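Local coordinates for protein hydrolase, haloacid dehalogenase-like family (Chlorobaculum tepidum, PDB 2HCF) that binds magnesium and is probably a hydrolase of the haloacid dehalogenase (HAD) superfamily, its natural substrate unassigned, at residues 123-128 / 132-137; 74-79 / 142-147; 26-31 / 84-89; 213-218 / 222-227. All coordinates share one frame; numbering follows the deposited sequence.

Interaction 1 of 4, residues 123-128 / 132-137; sequences SGRHKL and GIDHYF
The backbone N of I133 donates to L128 O at 2.9 Å, nearly straight (N-H...O 166°), which, with G132 at positive phi and its own N bonded to K129 O, forms a Schellman motif that ends helix 121-129. The chain then doubles back alongside the helix, and D134 to F137 form a type I beta turn. R125 carries the polar half of the contact. Its extended chain passes the carboxylate of D134, and NH1 gives one hydrogen bond to D134 OD1 at 2.9 Å as part of a salt bridge. OD1 lies near the guanidinium plane, yet NH1 meets it from above the carboxylate plane, the two groups standing 83° apart. D134 CG is anti to the backbone N (chi1 177°), which brings OD1 against the arginine's aliphatic chain, 3.3 Å from R125 CB. The same guanidinium ends on the carbonyl of F137: NH1 and NH2 each reach F137 O at 2.9 Å, NH1 in the carbonyl plane and NH2 from above it. In this HAD fold the turn links helix 121-129 to the edge strand 140-141 of the parallel sheet. E121 pairs with R125 NE, so a second carboxylate helps fix the guanidinium. L128 carries the apolar half. Its CD2 meets I133 CD1 at 3.8 Å, while CD1 approaches the F137 ring obliquely, 4.1 Å from CD2 of that ring. L128 and F137 also both touch L115 of strand 111-116 and L15, on the side of the helix that faces the sheet.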
loop_
_atom_site.group_PDB
_atom_site.type_symbol
_atom_site.label_atom_id
_atom_site.label_comp_id
_atom_site.label_asym_id
_atom_site.label_seq_id
_atom_site.Cartn_x
_atom_site.Cartn_y
_atom_site.Cartn_z
ATOM N N SER A 123 -2.512 -10.886 0.118
ATOM C CA SER A 123 -3.829 -10.250 0.083
ATOM C C SER A 123 -3.833 -8.933 -0.720
ATOM O O SER A 123 -4.796 -8.640 -1.451
ATOM C CB SER A 123 -4.395 -10.088 1.471
ATOM O OG SER A 123 -3.485 -9.436 2.340
ATOM N N GLY A 124 -2.766 -8.156 -0.611
ATOM C CA GLY A 124 -2.605 -6.930 -1.419
ATOM C C GLY A 124 -2.609 -7.288 -2.898
ATOM O O GLY A 124 -3.309 -6.642 -3.705
ATOM N N ARG A 125 -1.871 -8.337 -3.281
ATOM C CA ARG A 125 -1.824 -8.727 -4.703
ATOM C C ARG A 125 -3.117 -9.378 -5.168
ATOM O O ARG A 125 -3.476 -9.281 -6.361
ATOM C CB ARG A 125 -0.611 -9.621 -5.043
ATOM C CG ARG A 125 0.764 -8.946 -4.934
ATOM C CD ARG A 125 1.865 -9.839 -5.561
ATOM N NE ARG A 125 3.160 -9.150 -5.630
ATOM C CZ ARG A 125 3.521 -8.354 -6.638
ATOM N NH1 ARG A 125 2.717 -8.168 -7.671
ATOM N NH2 ARG A 125 4.710 -7.782 -6.648
ATOM N N HIS A 126 -3.849 -10.026 -4.265
ATOM C CA HIS A 126 -5.175 -10.548 -4.635
ATOM C C HIS A 126 -6.138 -9.381 -4.944
ATOM O O HIS A 126 -6.896 -9.416 -5.903
ATOM C CB HIS A 126 -5.781 -11.418 -3.540
ATOM C CG HIS A 126 -7.016 -12.142 -3.986
ATOM N ND1 HIS A 126 -7.000 -13.077 -5.001
ATOM C CD2 HIS A 126 -8.299 -12.036 -3.586
ATOM C CE1 HIS A 126 -8.225 -13.528 -5.181
ATOM N NE2 HIS A 126 -9.034 -12.914 -4.338
ATOM N N LYS A 127 -6.079 -8.327 -4.146
ATOM C CA LYS A 127 -6.861 -7.144 -4.482
ATOM C C LYS A 127 -6.540 -6.602 -5.920
ATOM O O LYS A 127 -7.420 -6.105 -6.622
ATOM C CB LYS A 127 -6.561 -6.034 -3.454
ATOM C CG LYS A 127 -7.123 -6.253 -2.061
ATOM C CD LYS A 127 -6.684 -5.125 -1.067
ATOM C CE LYS A 127 -7.173 -5.380 0.331
ATOM N NZ LYS A 127 -6.758 -4.221 1.257
ATOM N N LEU A 128 -5.262 -6.604 -6.300
ATOM C CA LEU A 128 -4.807 -6.053 -7.580
ATOM C C LEU A 128 -5.180 -7.010 -8.718
ATOM O O LEU A 128 -5.520 -6.588 -9.827
ATOM C CB LEU A 128 -3.279 -5.843 -7.566
ATOM C CG LEU A 128 -2.663 -4.844 -6.566
ATOM C CD1 LEU A 128 -1.183 -5.048 -6.675
ATOM C CD2 LEU A 128 -3.031 -3.454 -6.889
ATOM N N GLY A 132 -7.313 -7.006 -12.404
ATOM C CA GLY A 132 -6.331 -7.272 -13.453
ATOM C C GLY A 132 -5.247 -6.230 -13.631
ATOM O O GLY A 132 -4.882 -5.910 -14.780
ATOM N N ILE A 133 -4.752 -5.688 -12.510
ATOM C CA ILE A 133 -3.637 -4.760 -12.545
ATOM C C ILE A 133 -2.440 -5.227 -11.704
ATOM O O ILE A 133 -1.556 -4.440 -11.409
ATOM C CB ILE A 133 -4.028 -3.308 -12.091
ATOM C CG1 ILE A 133 -4.579 -3.301 -10.679
ATOM C CG2 ILE A 133 -5.057 -2.698 -13.038
ATOM C CD1 ILE A 133 -4.549 -1.947 -10.084
ATOM N N ASP A 134 -2.418 -6.492 -11.306
ATOM C CA ASP A 134 -1.280 -7.029 -10.529
ATOM C C ASP A 134 -0.037 -7.172 -11.406
ATOM O O ASP A 134 1.103 -6.984 -10.940
ATOM C CB ASP A 134 -1.671 -8.376 -9.908
ATOM C CG ASP A 134 -0.531 -9.040 -9.140
ATOM O OD1 ASP A 134 -0.110 -8.486 -8.114
ATOM O OD2 ASP A 134 -0.061 -10.119 -9.554
ATOM N N HIS A 135 -0.265 -7.548 -12.668
ATOM C CA HIS A 135 0.794 -7.829 -13.650
ATOM C C HIS A 135 1.773 -6.634 -13.846
ATOM O O HIS A 135 2.946 -6.821 -14.222
ATOM C CB HIS A 135 0.151 -8.303 -14.971
ATOM C CG HIS A 135 -0.631 -7.236 -15.668
ATOM N ND1 HIS A 135 -0.039 -6.321 -16.508
ATOM C CD2 HIS A 135 -1.942 -6.894 -15.599
ATOM C CE1 HIS A 135 -0.950 -5.463 -16.933
ATOM N NE2 HIS A 135 -2.109 -5.777 -16.378
ATOM N N TYR A 136 1.336 -5.422 -13.527
ATOM C CA TYR A 136 2.198 -4.253 -13.643
ATOM C C TYR A 136 3.345 -4.198 -12.609
ATOM O O TYR A 136 4.297 -3.434 -12.776
ATOM C CB TYR A 136 1.388 -2.960 -13.467
ATOM C CG TYR A 136 0.391 -2.688 -14.541
ATOM C CD1 TYR A 136 0.795 -2.281 -15.815
ATOM C CD2 TYR A 136 -0.975 -2.841 -14.298
ATOM C CE1 TYR A 136 -0.144 -2.046 -16.807
ATOM C CE2 TYR A 136 -1.904 -2.596 -15.277
ATOM C CZ TYR A 136 -1.496 -2.199 -16.516
ATOM O OH TYR A 136 -2.457 -1.988 -17.477
ATOM N N PHE A 137 3.243 -4.955 -11.531
ATOM C CA PHE A 137 4.129 -4.762 -10.380
ATOM C C PHE A 137 5.051 -5.978 -10.114
ATOM O O PHE A 137 4.649 -6.950 -9.473
ATOM C CB PHE A 137 3.294 -4.462 -9.156
ATOM C CG PHE A 137 2.467 -3.220 -9.288
ATOM C CD1 PHE A 137 3.049 -1.969 -9.128
ATOM C CD2 PHE A 137 1.111 -3.300 -9.577
ATOM C CE1 PHE A 137 2.291 -0.819 -9.248
ATOM C CE2 PHE A 137 0.339 -2.161 -9.703
ATOM C CZ PHE A 137 0.931 -0.905 -9.523
#

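Interaction 2 of 4, residues 74-79 / 142-147; sequences KAKETY and FADDAL
K76, on helix 65-86, reaches across to D144 in the loop that follows strand 140-141, a surface salt bridge between the helical cap and the Rossmann-like core of a HAD-type fold. From CB, which points toward the loop, the chain leaves with CG anti to the backbone N (chi1 175°) and stays extended, bridging backbones whose nearest CA atoms, those of K76 and D144, are 9.3 Å apart. CG and CD serve as the spacer of this span. CE is the first atom to arrive, 3.1 Å from D144 OD2. NZ completes the approach with a hydrogen bond of 2.8 Å to D144 OD2, the two side chains crossing at about a right angle. With an alanine here the ammonium is gone, which would probably leave D144 OD2 without its charged mate and this link between helix and loop lost. The other oxygen of the aspartate is also held, since D144 OD1 accepts from the backbone N of E121, at the start of helix 121-129. Beside it D145 OD2 takes the backbone N of F142 at 2.9 Å and also pairs with R159. The lysine's nitrogen meets D144 OD2 on the anti side, 26° out of the carboxylate plane.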
loop_
_atom_site.group_PDB
_atom_site.type_symbol
_atom_site.label_atom_id
_atom_site.label_comp_id
_atom_site.label_asym_id
_atom_site.label_seq_id
_atom_site.Cartn_x
_atom_site.Cartn_y
_atom_site.Cartn_z
ATOM N N LYS A 74 -0.289 -17.482 12.320
ATOM C CA LYS A 74 -1.555 -18.165 12.031
ATOM C C LYS A 74 -2.714 -17.187 11.731
ATOM O O LYS A 74 -3.515 -17.427 10.841
ATOM C CB LYS A 74 -1.929 -19.107 13.173
ATOM C CG LYS A 74 -3.273 -19.784 12.970
ATOM C CD LYS A 74 -3.284 -21.240 13.349
ATOM C CE LYS A 74 -4.480 -21.954 12.659
ATOM N NZ LYS A 74 -4.370 -21.992 11.142
ATOM N N ALA A 75 -2.794 -16.095 12.484
ATOM C CA ALA A 75 -3.775 -15.027 12.208
ATOM C C ALA A 75 -3.580 -14.448 10.807
ATOM O O ALA A 75 -4.545 -14.298 10.049
ATOM C CB ALA A 75 -3.675 -13.926 13.258
ATOM N N LYS A 76 -2.332 -14.147 10.455
ATOM C CA LYS A 76 -2.011 -13.673 9.101
ATOM C C LYS A 76 -2.516 -14.648 8.042
ATOM O O LYS A 76 -3.260 -14.240 7.145
ATOM C CB LYS A 76 -0.505 -13.454 8.938
ATOM C CG LYS A 76 -0.022 -13.091 7.559
ATOM C CD LYS A 76 1.467 -13.062 7.556
ATOM C CE LYS A 76 2.020 -12.786 6.190
ATOM N NZ LYS A 76 3.516 -12.758 6.300
ATOM N N GLU A 77 -2.123 -15.925 8.151
ATOM C CA GLU A 77 -2.478 -16.926 7.151
ATOM C C GLU A 77 -3.992 -17.123 7.038
ATOM O O GLU A 77 -4.511 -17.326 5.947
ATOM C CB GLU A 77 -1.819 -18.273 7.490
ATOM N N THR A 78 -4.679 -17.096 8.173
ATOM C CA THR A 78 -6.135 -17.259 8.207
ATOM C C THR A 78 -6.816 -16.077 7.487
ATOM O O THR A 78 -7.685 -16.287 6.641
ATOM C CB THR A 78 -6.639 -17.419 9.679
ATOM O OG1 THR A 78 -6.009 -18.561 10.285
ATOM C CG2 THR A 78 -8.174 -17.582 9.745
ATOM N N TYR A 79 -6.364 -14.859 7.786
ATOM C CA TYR A 79 -6.865 -13.638 7.134
ATOM C C TYR A 79 -6.690 -13.710 5.601
ATOM O O TYR A 79 -7.633 -13.495 4.840
ATOM C CB TYR A 79 -6.148 -12.398 7.711
ATOM C CG TYR A 79 -6.331 -11.173 6.838
ATOM C CD1 TYR A 79 -7.557 -10.556 6.741
ATOM C CD2 TYR A 79 -5.284 -10.680 6.072
ATOM C CE1 TYR A 79 -7.752 -9.457 5.913
ATOM C CE2 TYR A 79 -5.459 -9.582 5.246
ATOM C CZ TYR A 79 -6.702 -8.981 5.168
ATOM O OH TYR A 79 -6.903 -7.900 4.353
ATOM N N PHE A 142 6.084 -4.845 1.544
ATOM C CA PHE A 142 4.757 -5.207 2.066
ATOM C C PHE A 142 4.722 -5.364 3.588
ATOM O O PHE A 142 5.762 -5.273 4.286
ATOM C CB PHE A 142 4.298 -6.517 1.428
ATOM C CG PHE A 142 4.421 -6.560 -0.071
ATOM C CD1 PHE A 142 3.367 -6.166 -0.873
ATOM C CD2 PHE A 142 5.581 -7.045 -0.684
ATOM C CE1 PHE A 142 3.477 -6.220 -2.288
ATOM C CE2 PHE A 142 5.685 -7.112 -2.108
ATOM C CZ PHE A 142 4.638 -6.671 -2.880
ATOM N N ALA A 143 3.529 -5.631 4.131
ATOM C CA ALA A 143 3.381 -5.853 5.585
ATOM C C ALA A 143 4.088 -7.120 6.068
ATOM O O ALA A 143 4.311 -7.297 7.267
ATOM C CB ALA A 143 1.921 -5.879 6.008
ATOM N N ASP A 144 4.449 -8.002 5.152
ATOM C CA ASP A 144 5.314 -9.123 5.527
ATOM C C ASP A 144 6.685 -8.662 6.009
ATOM O O ASP A 144 7.371 -9.381 6.734
ATOM C CB ASP A 144 5.458 -10.078 4.372
ATOM C CG ASP A 144 4.146 -10.301 3.662
ATOM O OD1 ASP A 144 3.767 -9.396 2.910
ATOM O OD2 ASP A 144 3.490 -11.349 3.849
ATOM N N ASP A 145 7.069 -7.456 5.625
ATOM C CA ASP A 145 8.438 -6.975 5.829
ATOM C C ASP A 145 8.653 -6.133 7.073
ATOM O O ASP A 145 9.788 -6.009 7.544
ATOM C CB ASP A 145 8.873 -6.170 4.606
ATOM C CG ASP A 145 8.868 -6.992 3.330
ATOM O OD1 ASP A 145 9.365 -8.130 3.372
ATOM O OD2 ASP A 145 8.378 -6.511 2.280
ATOM N N ALA A 146 7.585 -5.533 7.590
ATOM C CA ALA A 146 7.687 -4.686 8.773
ATOM C C ALA A 146 6.339 -4.317 9.366
ATOM O O ALA A 146 5.332 -4.324 8.686
ATOM C CB ALA A 146 8.441 -3.412 8.436
ATOM N N LEU A 147 6.362 -3.934 10.645
ATOM C CA LEU A 147 5.184 -3.393 11.317
ATOM C C LEU A 147 5.124 -1.872 11.143
ATOM O O LEU A 147 4.063 -1.286 11.254
ATOM C CB LEU A 147 5.212 -3.735 12.822
ATOM C CG LEU A 147 5.174 -5.218 13.240
ATOM C CD1 LEU A 147 5.451 -5.341 14.743
ATOM C CD2 LEU A 147 3.859 -5.888 12.906
#

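Interaction 3 of 4, residues 26-31 / 84-89; sequences LADALI and RERARR
D28 and R86 make the whole contact between the two segments, a salt bridge with two hydrogen bonds converging on one oxygen. R86 NH1 reaches D28 OD2 at 2.8 Å and NH2 reaches the same atom at 2.9 Å, so the guanidinium grips end-on. The oxygen lies near the guanidinium plane, at its edge, and both nitrogens come to it on the anti side of the carboxylate. Both bonds end on OD2, and with the planes 82° apart the groups do not pair side by side. R86 delivers the group on a chain extended from CG to NE, which carries the guanidinium across to the neighbouring helix.

A second set of polar bonds lies within 84-89, where helix 65-86 ends and A87 is the first residue to leave helical geometry. R88 folds back so that NH1 donates to E85 O at 2.7 Å and, at a longer 3.3 Å, to A87 O.

Apolar neighbours flank the salt bridge: R86 rests on M21 and V25, and D28 on L82. The pair thus ties helix 21-34 to the C-terminal end of helix 65-86 at the surface of the helical cap, while L26 and L30, on the same helix as D28, pack against helix 50-59.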
loop_
_atom_site.group_PDB
_atom_site.type_symbol
_atom_site.label_atom_id
_atom_site.label_comp_id
_atom_site.label_asym_id
_atom_site.label_seq_id
_atom_site.Cartn_x
_atom_site.Cartn_y
_atom_site.Cartn_z
ATOM N N LEU A 26 -11.049 -9.737 8.294
ATOM C CA LEU A 26 -10.081 -9.678 9.370
ATOM C C LEU A 26 -10.703 -10.063 10.711
ATOM O O LEU A 26 -10.121 -10.854 11.454
ATOM C CB LEU A 26 -9.413 -8.304 9.477
ATOM C CG LEU A 26 -8.289 -8.236 10.537
ATOM C CD1 LEU A 26 -7.131 -9.184 10.274
ATOM C CD2 LEU A 26 -7.761 -6.822 10.639
ATOM N N ALA A 27 -11.865 -9.502 11.032
ATOM C CA ALA A 27 -12.490 -9.772 12.324
ATOM C C ALA A 27 -12.757 -11.268 12.495
ATOM O O ALA A 27 -12.463 -11.839 13.543
ATOM C CB ALA A 27 -13.785 -8.973 12.466
ATOM N N ASP A 28 -13.285 -11.890 11.451
ATOM C CA ASP A 28 -13.508 -13.322 11.425
ATOM C C ASP A 28 -12.245 -14.173 11.601
ATOM O O ASP A 28 -12.304 -15.251 12.203
ATOM C CB ASP A 28 -14.230 -13.728 10.123
ATOM C CG ASP A 28 -15.720 -13.426 10.163
ATOM O OD1 ASP A 28 -16.225 -13.074 11.257
ATOM O OD2 ASP A 28 -16.398 -13.542 9.116
ATOM N N ALA A 29 -11.115 -13.711 11.060
ATOM C CA ALA A 29 -9.868 -14.446 11.168
ATOM C C ALA A 29 -9.333 -14.363 12.589
ATOM O O ALA A 29 -8.871 -15.368 13.157
ATOM C CB ALA A 29 -8.853 -13.920 10.175
ATOM N N LEU A 30 -9.412 -13.182 13.187
ATOM C CA LEU A 30 -8.992 -13.021 14.562
ATOM C C LEU A 30 -9.883 -13.778 15.564
ATOM O O LEU A 30 -9.383 -14.323 16.548
ATOM C CB LEU A 30 -8.923 -11.527 14.923
ATOM C CG LEU A 30 -7.943 -10.709 14.094
ATOM C CD1 LEU A 30 -7.921 -9.271 14.556
ATOM C CD2 LEU A 30 -6.507 -11.274 14.177
ATOM N N ILE A 31 -11.195 -13.781 15.344
ATOM C CA ILE A 31 -12.090 -14.594 16.181
ATOM C C ILE A 31 -11.673 -16.066 16.112
ATOM O O ILE A 31 -11.596 -16.764 17.129
ATOM C CB ILE A 31 -13.564 -14.452 15.753
ATOM C CG1 ILE A 31 -14.097 -13.066 16.127
ATOM C CG2 ILE A 31 -14.429 -15.535 16.432
ATOM C CD1 ILE A 31 -15.408 -12.678 15.419
ATOM N N ARG A 84 -8.995 -14.416 0.253
ATOM C CA ARG A 84 -8.942 -15.022 -1.076
ATOM C C ARG A 84 -10.187 -15.835 -1.358
ATOM O O ARG A 84 -10.615 -15.949 -2.508
ATOM C CB ARG A 84 -7.643 -15.847 -1.252
ATOM C CG ARG A 84 -6.366 -14.921 -1.293
ATOM C CD ARG A 84 -5.019 -15.585 -1.714
ATOM N N GLU A 85 -10.783 -16.384 -0.308
ATOM C CA GLU A 85 -11.983 -17.182 -0.425
ATOM C C GLU A 85 -13.214 -16.324 -0.692
ATOM O O GLU A 85 -14.056 -16.684 -1.490
ATOM C CB GLU A 85 -12.202 -17.945 0.882
ATOM C CG GLU A 85 -13.149 -19.103 0.771
ATOM C CD GLU A 85 -13.754 -19.504 2.116
ATOM O OE1 GLU A 85 -13.016 -19.570 3.144
ATOM O OE2 GLU A 85 -14.987 -19.759 2.133
ATOM N N ARG A 86 -13.341 -15.203 0.002
ATOM C CA ARG A 86 -14.599 -14.456 -0.019
ATOM C C ARG A 86 -14.640 -13.305 -1.023
ATOM O O ARG A 86 -15.702 -12.992 -1.541
ATOM C CB ARG A 86 -14.911 -13.884 1.361
ATOM C CG ARG A 86 -15.134 -14.903 2.436
ATOM C CD ARG A 86 -15.468 -14.163 3.702
ATOM N NE ARG A 86 -15.607 -15.041 4.855
ATOM C CZ ARG A 86 -15.741 -14.607 6.109
ATOM N NH1 ARG A 86 -15.741 -13.310 6.385
ATOM N NH2 ARG A 86 -15.869 -15.491 7.089
ATOM N N ALA A 87 -13.513 -12.628 -1.230
ATOM C CA ALA A 87 -13.480 -11.461 -2.107
ATOM C C ALA A 87 -13.872 -11.821 -3.550
ATOM O O ALA A 87 -13.485 -12.865 -4.054
ATOM C CB ALA A 87 -12.113 -10.833 -2.081
ATOM N N ARG A 88 -14.649 -10.955 -4.196
ATOM C CA ARG A 88 -15.009 -11.088 -5.606
ATOM C C ARG A 88 -14.703 -9.771 -6.310
ATOM O O ARG A 88 -14.529 -8.730 -5.664
ATOM C CB ARG A 88 -16.504 -11.388 -5.778
ATOM C CG ARG A 88 -17.044 -12.643 -5.053
ATOM C CD ARG A 88 -16.529 -13.940 -5.671
ATOM N NE ARG A 88 -17.081 -15.138 -5.017
ATOM C CZ ARG A 88 -16.438 -15.930 -4.145
ATOM N NH1 ARG A 88 -15.185 -15.680 -3.771
ATOM N NH2 ARG A 88 -17.064 -16.991 -3.629
ATOM N N ARG A 89 -14.671 -9.813 -7.644
ATOM C CA ARG A 89 -14.368 -8.628 -8.458
ATOM C C ARG A 89 -15.250 -7.457 -8.063
ATOM O O ARG A 89 -14.804 -6.331 -7.978
ATOM C CB ARG A 89 -14.588 -8.953 -9.937
ATOM C CG ARG A 89 -14.455 -7.753 -10.874
ATOM C CD ARG A 89 -13.079 -7.100 -10.777
ATOM N NE ARG A 89 -12.952 -5.922 -11.635
ATOM C CZ ARG A 89 -13.158 -4.661 -11.248
ATOM N NH1 ARG A 89 -13.522 -4.372 -10.008
ATOM N NH2 ARG A 89 -13.022 -3.672 -12.121
#

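Interaction 4 of 4, residues 213-218 / 222-227; sequences TLFKNF and DEVLAS
F215 and V224 make the closest apolar approach between strand 213-215 and helix 221-229, with CE2 of the ring 3.6 Å from CG2 of the valine. V224 spreads its two methyls between two aromatic rings. CG2 lies between them, near F215 CE2 and also F218 CD1, while CG1, anti to the backbone N (chi1 -174°), meets F218 CD1 at 3.7 Å. Both approaches to the rings are oblique, and the valine and F218 side chains cross at about a right angle. The far end of the F215 ring slots against the helix, its CZ 3.7 Å from V224 CA.

Polar atoms take part through van der Waals contact, and no hydrogen bond joins the two segments. S227 OG lies against the strand, 3.7 Å from T213 CG2 and 3.8 Å from F215 CE1. This hydroxyl sits at the edge of the F215 ring, near its plane, as does the backbone O of E223, 4.0 Å from CZ. Trading F215 for an alanine would probably open a gap between strand and helix, leaving V224 CG2 with F218 alone of its two rings and S227 OG without the ring edge.

I194 of strand 192-196 touches both F215 and S227, and L101 of helix 98-106 touches both F218 and V224. The strand and helix axes run nearly antiparallel, at 164° and 10.9 Å apart. Such a strand-loop-helix return is characteristic of Rossmann-like alpha/beta folds, here at the outermost strand 213-215 of the HAD-type parallel sheet.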
loop_
_atom_site.group_PDB
_atom_site.type_symbol
_atom_site.label_atom_id
_atom_site.label_comp_id
_atom_site.label_asym_id
_atom_site.label_seq_id
_atom_site.Cartn_x
_atom_site.Cartn_y
_atom_site.Cartn_z
ATOM N N THR A 213 4.083 16.800 -4.366
ATOM C CA THR A 213 2.993 17.158 -5.250
ATOM C C THR A 213 1.727 16.582 -4.659
ATOM O O THR A 213 1.795 15.564 -3.944
ATOM C CB THR A 213 3.268 16.569 -6.636
ATOM O OG1 THR A 213 4.521 17.095 -7.083
ATOM C CG2 THR A 213 2.177 16.913 -7.658
ATOM N N LEU A 214 0.592 17.221 -4.976
ATOM C CA LEU A 214 -0.739 16.822 -4.507
ATOM C C LEU A 214 -1.795 16.893 -5.620
ATOM O O LEU A 214 -2.075 17.957 -6.207
ATOM C CB LEU A 214 -1.133 17.683 -3.321
ATOM C CG LEU A 214 -2.495 17.373 -2.682
ATOM C CD1 LEU A 214 -2.690 15.949 -2.267
ATOM C CD2 LEU A 214 -2.686 18.296 -1.501
ATOM N N PHE A 215 -2.363 15.738 -5.910
ATOM C CA PHE A 215 -3.416 15.566 -6.885
ATOM C C PHE A 215 -4.768 15.334 -6.231
ATOM O O PHE A 215 -4.852 14.718 -5.197
ATOM C CB PHE A 215 -3.129 14.333 -7.754
ATOM C CG PHE A 215 -2.137 14.581 -8.857
ATOM C CD1 PHE A 215 -0.775 14.501 -8.611
ATOM C CD2 PHE A 215 -2.562 14.859 -10.143
ATOM C CE1 PHE A 215 0.147 14.737 -9.630
ATOM C CE2 PHE A 215 -1.656 15.095 -11.167
ATOM C CZ PHE A 215 -0.296 15.034 -10.915
ATOM N N LYS A 216 -5.827 15.753 -6.905
ATOM C CA LYS A 216 -7.168 15.395 -6.496
ATOM C C LYS A 216 -7.419 13.954 -6.853
ATOM O O LYS A 216 -7.963 13.175 -6.057
ATOM C CB LYS A 216 -8.184 16.331 -7.160
ATOM C CG LYS A 216 -9.651 16.179 -6.688
ATOM C CD LYS A 216 -9.803 16.432 -5.174
ATOM C CE LYS A 216 -11.217 16.852 -4.781
ATOM N NZ LYS A 216 -12.241 16.088 -5.563
ATOM N N ASN A 217 -7.035 13.603 -8.071
ATOM C CA ASN A 217 -7.201 12.253 -8.572
ATOM C C ASN A 217 -6.273 12.081 -9.778
ATOM O O ASN A 217 -5.550 13.014 -10.119
ATOM C CB ASN A 217 -8.669 12.027 -8.945
ATOM C CG ASN A 217 -9.188 13.061 -9.933
ATOM O OD1 ASN A 217 -8.634 13.228 -11.010
ATOM N ND2 ASN A 217 -10.262 13.751 -9.563
ATOM N N PHE A 218 -6.316 10.928 -10.444
ATOM C CA PHE A 218 -5.408 10.667 -11.564
ATOM C C PHE A 218 -6.137 10.689 -12.918
ATOM O O PHE A 218 -5.719 10.015 -13.852
ATOM C CB PHE A 218 -4.700 9.314 -11.405
ATOM C CG PHE A 218 -3.792 9.190 -10.202
ATOM C CD1 PHE A 218 -2.967 10.229 -9.791
ATOM C CD2 PHE A 218 -3.706 7.974 -9.520
ATOM C CE1 PHE A 218 -2.089 10.066 -8.701
ATOM C CE2 PHE A 218 -2.837 7.809 -8.436
ATOM C CZ PHE A 218 -2.034 8.868 -8.031
ATOM N N ASP A 222 -1.613 12.208 -18.762
ATOM C CA ASP A 222 -0.432 12.934 -19.240
ATOM C C ASP A 222 0.193 13.806 -18.169
ATOM O O ASP A 222 1.405 13.841 -18.047
ATOM C CB ASP A 222 -0.754 13.802 -20.462
ATOM C CG ASP A 222 -1.211 12.985 -21.667
ATOM O OD1 ASP A 222 -0.925 11.769 -21.713
ATOM O OD2 ASP A 222 -1.856 13.571 -22.589
ATOM N N GLU A 223 -0.626 14.515 -17.403
ATOM C CA GLU A 223 -0.108 15.367 -16.334
ATOM C C GLU A 223 0.433 14.579 -15.148
ATOM O O GLU A 223 1.429 14.971 -14.543
ATOM C CB GLU A 223 -1.173 16.358 -15.881
ATOM C CG GLU A 223 -1.630 17.266 -16.995
ATOM C CD GLU A 223 -0.502 18.058 -17.581
ATOM O OE1 GLU A 223 0.424 18.434 -16.817
ATOM O OE2 GLU A 223 -0.553 18.332 -18.801
ATOM N N VAL A 224 -0.186 13.450 -14.825
ATOM C CA VAL A 224 0.335 12.654 -13.735
ATOM C C VAL A 224 1.691 12.091 -14.173
ATOM O O VAL A 224 2.637 12.082 -13.412
ATOM C CB VAL A 224 -0.615 11.509 -13.271
ATOM C CG1 VAL A 224 -0.049 10.829 -12.017
ATOM C CG2 VAL A 224 -2.045 11.998 -13.031
ATOM N N LEU A 225 1.779 11.597 -15.399
ATOM C CA LEU A 225 3.029 11.072 -15.921
ATOM C C LEU A 225 4.142 12.133 -15.880
ATOM O O LEU A 225 5.249 11.876 -15.394
ATOM C CB LEU A 225 2.790 10.567 -17.348
ATOM C CG LEU A 225 3.928 9.790 -18.004
ATOM C CD1 LEU A 225 4.130 8.427 -17.324
ATOM C CD2 LEU A 225 3.641 9.626 -19.478
ATOM N N ALA A 226 3.833 13.342 -16.351
ATOM C CA ALA A 226 4.802 14.433 -16.347
ATOM C C ALA A 226 5.284 14.699 -14.938
ATOM O O ALA A 226 6.464 14.967 -14.705
ATOM C CB ALA A 226 4.193 15.685 -16.925
ATOM N N SER A 227 4.369 14.626 -13.986
ATOM C CA SER A 227 4.729 14.918 -12.630
ATOM C C SER A 227 5.613 13.807 -12.061
ATOM O O SER A 227 6.527 14.080 -11.300
ATOM C CB SER A 227 3.481 15.105 -11.794
ATOM O OG SER A 227 3.853 15.221 -10.459
#

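Interactions 2 and 3 are surface salt bridges, each a single carboxylate oxygen met by a basic side chain, and both use helix 65-86: interaction 3 ties it to helix 21-34 within the cap, interaction 2 to a loop of the core. They touch through Y79 and T78 against A29. Interactions 1 and 4 are partly buried returns of chain, one after a helix and one after a strand; the first mixes ion pairing with leucine packing, the second rests on aromatic and aliphatic contacts. Interaction 1 meets interaction 2 where R125 packs on F142 and S123 on Y79, whereas interaction 4 stands apart at the far edge of the sheet, about 17 Å from interaction 2 between nearest atoms.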